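2L protein (Yaba-like disease virus, PDB 3IT8) binds and inhibits the host cytokine tumour necrosis factor, using a fold related to MHC class I molecules. Local coordinates at residues D[5-10]-D[19-24]. Residues are numbered along the deposited sequence; the frame is centred on the assembly and turned at random.
Sequences YNYTVT and GVFYDH. With NAG (2-acetamido-2-deoxy-beta-D-glucopyranose), chain M.
Phe21 holds its CG anti to the backbone N (chi1 167°), and Tyr5 and Tyr7 hold theirs anti to the carbonyl carbon, with chi1 -76° in Tyr5. These torsions bring the three rings together on one face of the hairpin. Phe21 turns an edge to the face of Tyr5. The ring centroids are 5.5 Å apart. Phe21 CZ lies over the rim of the Tyr5 ring, 4.0 Å from Tyr5 CG. The Tyr7 ring runs alongside Phe21, tilted against it, with Phe21 CD1 above its centre. Asp23 extends beside Tyr5 in the same direction. Its OD2 lies nearest Tyr5 CE1, and the carboxylate and ring planes are 65° apart.

The strands are antiparallel neighbours in the sheet of an MHC-like platform. Helices 61-82 and 148-174 cover the aromatic face, as in MHC class I, and receive its polar ends: Asp23 OD2 is hydrogen-bonded to the hydroxyls of Tyr64 and Tyr170, Tyr5 OH is hydrogen-bonded to Tyr170 OH as well, and Tyr7 OH is hydrogen-bonded to Tyr64 O. Asn6 pairs with Tyr22 through two backbone hydrogen bonds, Asn6 N to Tyr22 O at 3.0 Å and Tyr22 N to Asn6 O at 2.9 Å. Thr8 and Val20 form the same kind of pair, with Thr8 N to Val20 O at 2.8 Å.

The side chains of these two pairs lie on the other face. Val20 CG2 packs against Thr8 CB at 3.9 Å, while Thr8 OG1 is hydrogen-bonded to Ser92 OG. Asn6 is N-glycosylated, with a covalent bond from its ND2 to C1 of NAG. Because the Asn6 side chain points to this face, the glycan sits on the side of the sheet away from the two helices. There the sugar O6 approaches the Tyr22 ring obliquely, nearest Tyr22 CE1.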
ATOM      1  N   TYR D   5       2.775 -36.291 -14.180  1.00 41.01           N
ATOM      2  CA  TYR D   5       1.727 -36.833 -15.049  1.00 41.01           C
ATOM      3  C   TYR D   5       2.400 -37.370 -16.319  1.00 41.01           C
ATOM      4  O   TYR D   5       3.195 -36.671 -16.956  1.00 41.01           O
ATOM      5  CB  TYR D   5       0.729 -35.744 -15.422  1.00 48.99           C
ATOM      6  CG  TYR D   5      -0.248 -35.383 -14.325  1.00 31.33           C
ATOM      7  CD1 TYR D   5      -0.122 -35.914 -13.042  1.00 31.33           C
ATOM      8  CD2 TYR D   5      -1.296 -34.493 -14.562  1.00 31.33           C
ATOM      9  CE1 TYR D   5      -1.015 -35.567 -12.016  1.00 31.33           C
ATOM     10  CE2 TYR D   5      -2.190 -34.134 -13.544  1.00 31.33           C
ATOM     11  CZ  TYR D   5      -2.041 -34.673 -12.278  1.00 31.33           C
ATOM     12  OH  TYR D   5      -2.904 -34.307 -11.275  1.00 31.33           O
ATOM     13  N   ASN D   6       2.092 -38.604 -16.691  1.00 40.20           N
ATOM     14  CA  ASN D   6       2.700 -39.230 -17.865  1.00 40.20           C
ATOM     15  C   ASN D   6       1.615 -39.813 -18.758  1.00 40.20           C
ATOM     16  O   ASN D   6       0.903 -40.725 -18.353  1.00 40.20           O
ATOM     17  CB  ASN D   6       3.673 -40.341 -17.399  1.00 41.25           C
ATOM     18  CG  ASN D   6       4.394 -41.053 -18.545  1.00 51.95           C
ATOM     19  OD1 ASN D   6       4.147 -40.795 -19.728  1.00 51.95           O
ATOM     20  ND2 ASN D   6       5.287 -41.968 -18.161  1.00 51.95           N
ATOM     21  N   TYR D   7       1.465 -39.265 -19.954  1.00 39.53           N
ATOM     22  CA  TYR D   7       0.496 -39.782 -20.906  1.00 39.53           C
ATOM     23  C   TYR D   7       1.305 -40.452 -22.013  1.00 39.53           C
ATOM     24  O   TYR D   7       2.225 -39.838 -22.558  1.00 39.53           O
ATOM     25  CB  TYR D   7      -0.332 -38.667 -21.544  1.00 34.28           C
ATOM     26  CG  TYR D   7      -1.207 -37.883 -20.609  1.00 37.84           C
ATOM     27  CD1 TYR D   7      -0.690 -36.825 -19.869  1.00 37.84           C
ATOM     28  CD2 TYR D   7      -2.570 -38.146 -20.519  1.00 37.84           C
ATOM     29  CE1 TYR D   7      -1.513 -36.037 -19.069  1.00 37.84           C
ATOM     30  CE2 TYR D   7      -3.399 -37.371 -19.722  1.00 37.84           C
ATOM     31  CZ  TYR D   7      -2.862 -36.307 -19.001  1.00 37.84           C
ATOM     32  OH  TYR D   7      -3.669 -35.489 -18.234  1.00 37.84           O
ATOM     33  N   THR D   8       0.964 -41.689 -22.364  1.00 42.41           N
ATOM     34  CA  THR D   8       1.708 -42.360 -23.414  1.00 42.41           C
ATOM     35  C   THR D   8       0.891 -43.203 -24.386  1.00 42.41           C
ATOM     36  O   THR D   8       0.136 -44.079 -23.964  1.00 42.41           O
ATOM     37  CB  THR D   8       2.784 -43.265 -22.804  1.00 48.75           C
ATOM     38  OG1 THR D   8       3.569 -42.515 -21.868  1.00 36.09           O
ATOM     39  CG2 THR D   8       3.693 -43.814 -23.894  1.00 36.09           C
ATOM     40  N   VAL D   9       1.024 -42.935 -25.684  1.00 41.20           N
ATOM     41  CA  VAL D   9       0.357 -43.770 -26.677  1.00 41.20           C
ATOM     42  C   VAL D   9       1.484 -44.534 -27.410  1.00 41.20           C
ATOM     43  O   VAL D   9       2.546 -43.971 -27.716  1.00 41.20           O
ATOM     44  CB  VAL D   9      -0.492 -42.959 -27.676  1.00 60.04           C
ATOM     45  CG1 VAL D   9      -1.394 -42.025 -26.923  1.00 44.55           C
ATOM     46  CG2 VAL D   9       0.388 -42.210 -28.624  1.00 44.55           C
ATOM     47  N   THR D  10       1.259 -45.817 -27.666  1.00 71.38           N
ATOM     48  CA  THR D  10       2.250 -46.647 -28.340  1.00 71.38           C
ATOM     49  C   THR D  10       1.659 -47.370 -29.536  1.00 71.38           C
ATOM     50  O   THR D  10       0.473 -47.705 -29.533  1.00 71.38           O
ATOM     51  CB  THR D  10       2.789 -47.696 -27.391  1.00 84.84           C
ATOM     52  OG1 THR D  10       2.867 -47.143 -26.076  1.00 56.17           O
ATOM     53  CG2 THR D  10       4.172 -48.119 -27.812  1.00 56.17           C
ATOM     54  N   GLY D  19      -2.842 -46.739 -25.065  1.00 42.06           N
ATOM     55  CA  GLY D  19      -2.704 -45.507 -24.319  1.00 42.06           C
ATOM     56  C   GLY D  19      -2.740 -45.741 -22.821  1.00 42.06           C
ATOM     57  O   GLY D  19      -3.548 -46.503 -22.305  1.00 42.06           O
ATOM     58  N   VAL D  20      -1.835 -45.092 -22.111  1.00 41.53           N
ATOM     59  CA  VAL D  20      -1.790 -45.195 -20.664  1.00 41.53           C
ATOM     60  C   VAL D  20      -1.489 -43.846 -20.081  1.00 41.53           C
ATOM     61  O   VAL D  20      -0.910 -42.965 -20.732  1.00 41.53           O
ATOM     62  CB  VAL D  20      -0.688 -46.131 -20.143  1.00 60.80           C
ATOM     63  CG1 VAL D  20      -1.169 -47.555 -20.169  1.00 52.81           C
ATOM     64  CG2 VAL D  20       0.570 -45.961 -20.973  1.00 52.81           C
ATOM     65  N   PHE D  21      -1.884 -43.703 -18.830  1.00 30.02           N
ATOM     66  CA  PHE D  21      -1.653 -42.487 -18.089  1.00 30.02           C
ATOM     67  C   PHE D  21      -1.271 -42.853 -16.665  1.00 30.02           C
ATOM     68  O   PHE D  21      -1.873 -43.733 -16.057  1.00 30.02           O
ATOM     69  CB  PHE D  21      -2.904 -41.633 -18.051  1.00 55.17           C
ATOM     70  CG  PHE D  21      -2.812 -40.528 -17.064  1.00 36.99           C
ATOM     71  CD1 PHE D  21      -2.066 -39.388 -17.352  1.00 36.99           C
ATOM     72  CD2 PHE D  21      -3.400 -40.655 -15.804  1.00 36.99           C
ATOM     73  CE1 PHE D  21      -1.903 -38.392 -16.399  1.00 36.99           C
ATOM     74  CE2 PHE D  21      -3.246 -39.669 -14.845  1.00 36.99           C
ATOM     75  CZ  PHE D  21      -2.494 -38.533 -15.140  1.00 36.99           C
ATOM     76  N   TYR D  22      -0.263 -42.174 -16.134  1.00 54.14           N
ATOM     77  CA  TYR D  22       0.166 -42.425 -14.768  1.00 54.14           C
ATOM     78  C   TYR D  22       0.244 -41.120 -14.009  1.00 54.14           C
ATOM     79  O   TYR D  22       0.729 -40.119 -14.524  1.00 54.14           O
ATOM     80  CB  TYR D  22       1.543 -43.101 -14.717  1.00 60.78           C
ATOM     81  CG  TYR D  22       1.582 -44.510 -15.259  1.00 46.82           C
ATOM     82  CD1 TYR D  22       2.141 -44.779 -16.510  1.00 46.82           C
ATOM     83  CD2 TYR D  22       1.053 -45.577 -14.528  1.00 46.82           C
ATOM     84  CE1 TYR D  22       2.176 -46.073 -17.019  1.00 46.82           C
ATOM     85  CE2 TYR D  22       1.078 -46.877 -15.032  1.00 46.82           C
ATOM     86  CZ  TYR D  22       1.645 -47.118 -16.276  1.00 46.82           C
ATOM     87  OH  TYR D  22       1.710 -48.404 -16.772  1.00 46.82           O
ATOM     88  N   ASP D  23      -0.254 -41.145 -12.779  1.00 52.01           N
ATOM     89  CA  ASP D  23      -0.222 -39.999 -11.878  1.00 52.01           C
ATOM     90  C   ASP D  23       0.665 -40.434 -10.702  1.00 52.01           C
ATOM     91  O   ASP D  23       0.307 -41.339  -9.946  1.00 52.01           O
ATOM     92  CB  ASP D  23      -1.627 -39.692 -11.376  1.00 74.36           C
ATOM     93  CG  ASP D  23      -1.680 -38.443 -10.521  1.00 62.57           C
ATOM     94  OD1 ASP D  23      -0.686 -38.144  -9.837  1.00 62.57           O
ATOM     95  OD2 ASP D  23      -2.724 -37.761 -10.512  1.00 62.57           O
ATOM     96  N   HIS D  24       1.823 -39.806 -10.549  1.00 46.78           N
ATOM     97  CA  HIS D  24       2.737 -40.158  -9.462  1.00 46.78           C
ATOM     98  C   HIS D  24       3.030 -39.006  -8.510  1.00 46.78           C
ATOM     99  O   HIS D  24       3.447 -37.919  -8.935  1.00 46.78           O
ATOM    100  CB  HIS D  24       4.072 -40.646 -10.018  1.00 71.66           C
ATOM    101  CG  HIS D  24       4.027 -42.021 -10.597  1.00 40.79           C
ATOM    102  ND1 HIS D  24       3.952 -43.151  -9.817  1.00 40.79           N
ATOM    103  CD2 HIS D  24       4.092 -42.450 -11.878  1.00 40.79           C
ATOM    104  CE1 HIS D  24       3.976 -44.220 -10.589  1.00 40.79           C
ATOM    105  NE2 HIS D  24       4.060 -43.822 -11.846  1.00 40.79           N
TER
HETATM  106  C1  NAG M 325       5.895 -42.899 -19.100  1.00 57.66           C
HETATM  107  C2  NAG M 325       7.368 -43.100 -18.738  1.00 57.66           C
HETATM  108  C3  NAG M 325       8.014 -44.095 -19.725  1.00 57.66           C
HETATM  109  C4  NAG M 325       7.239 -45.422 -19.705  1.00 57.66           C
HETATM  110  C5  NAG M 325       5.776 -45.101 -20.053  1.00 57.66           C
HETATM  111  C6  NAG M 325       4.877 -46.325 -20.073  1.00 57.66           C
HETATM  112  C7  NAG M 325       8.325 -41.171 -17.646  1.00 57.66           C
HETATM  113  C8  NAG M 325       9.367 -40.074 -17.714  1.00 57.66           C
HETATM  114  N2  NAG M 325       8.050 -41.820 -18.776  1.00 57.66           N
HETATM  115  O3  NAG M 325       9.374 -44.324 -19.384  1.00 57.66           O
HETATM  116  O4  NAG M 325       7.805 -46.365 -20.631  1.00 57.66           O
HETATM  117  O5  NAG M 325       5.225 -44.165 -19.085  1.00 57.66           O
HETATM  118  O6  NAG M 325       4.520 -46.731 -18.759  1.00 57.66           O
HETATM  119  O7  NAG M 325       7.776 -41.422 -16.578  1.00 57.66           O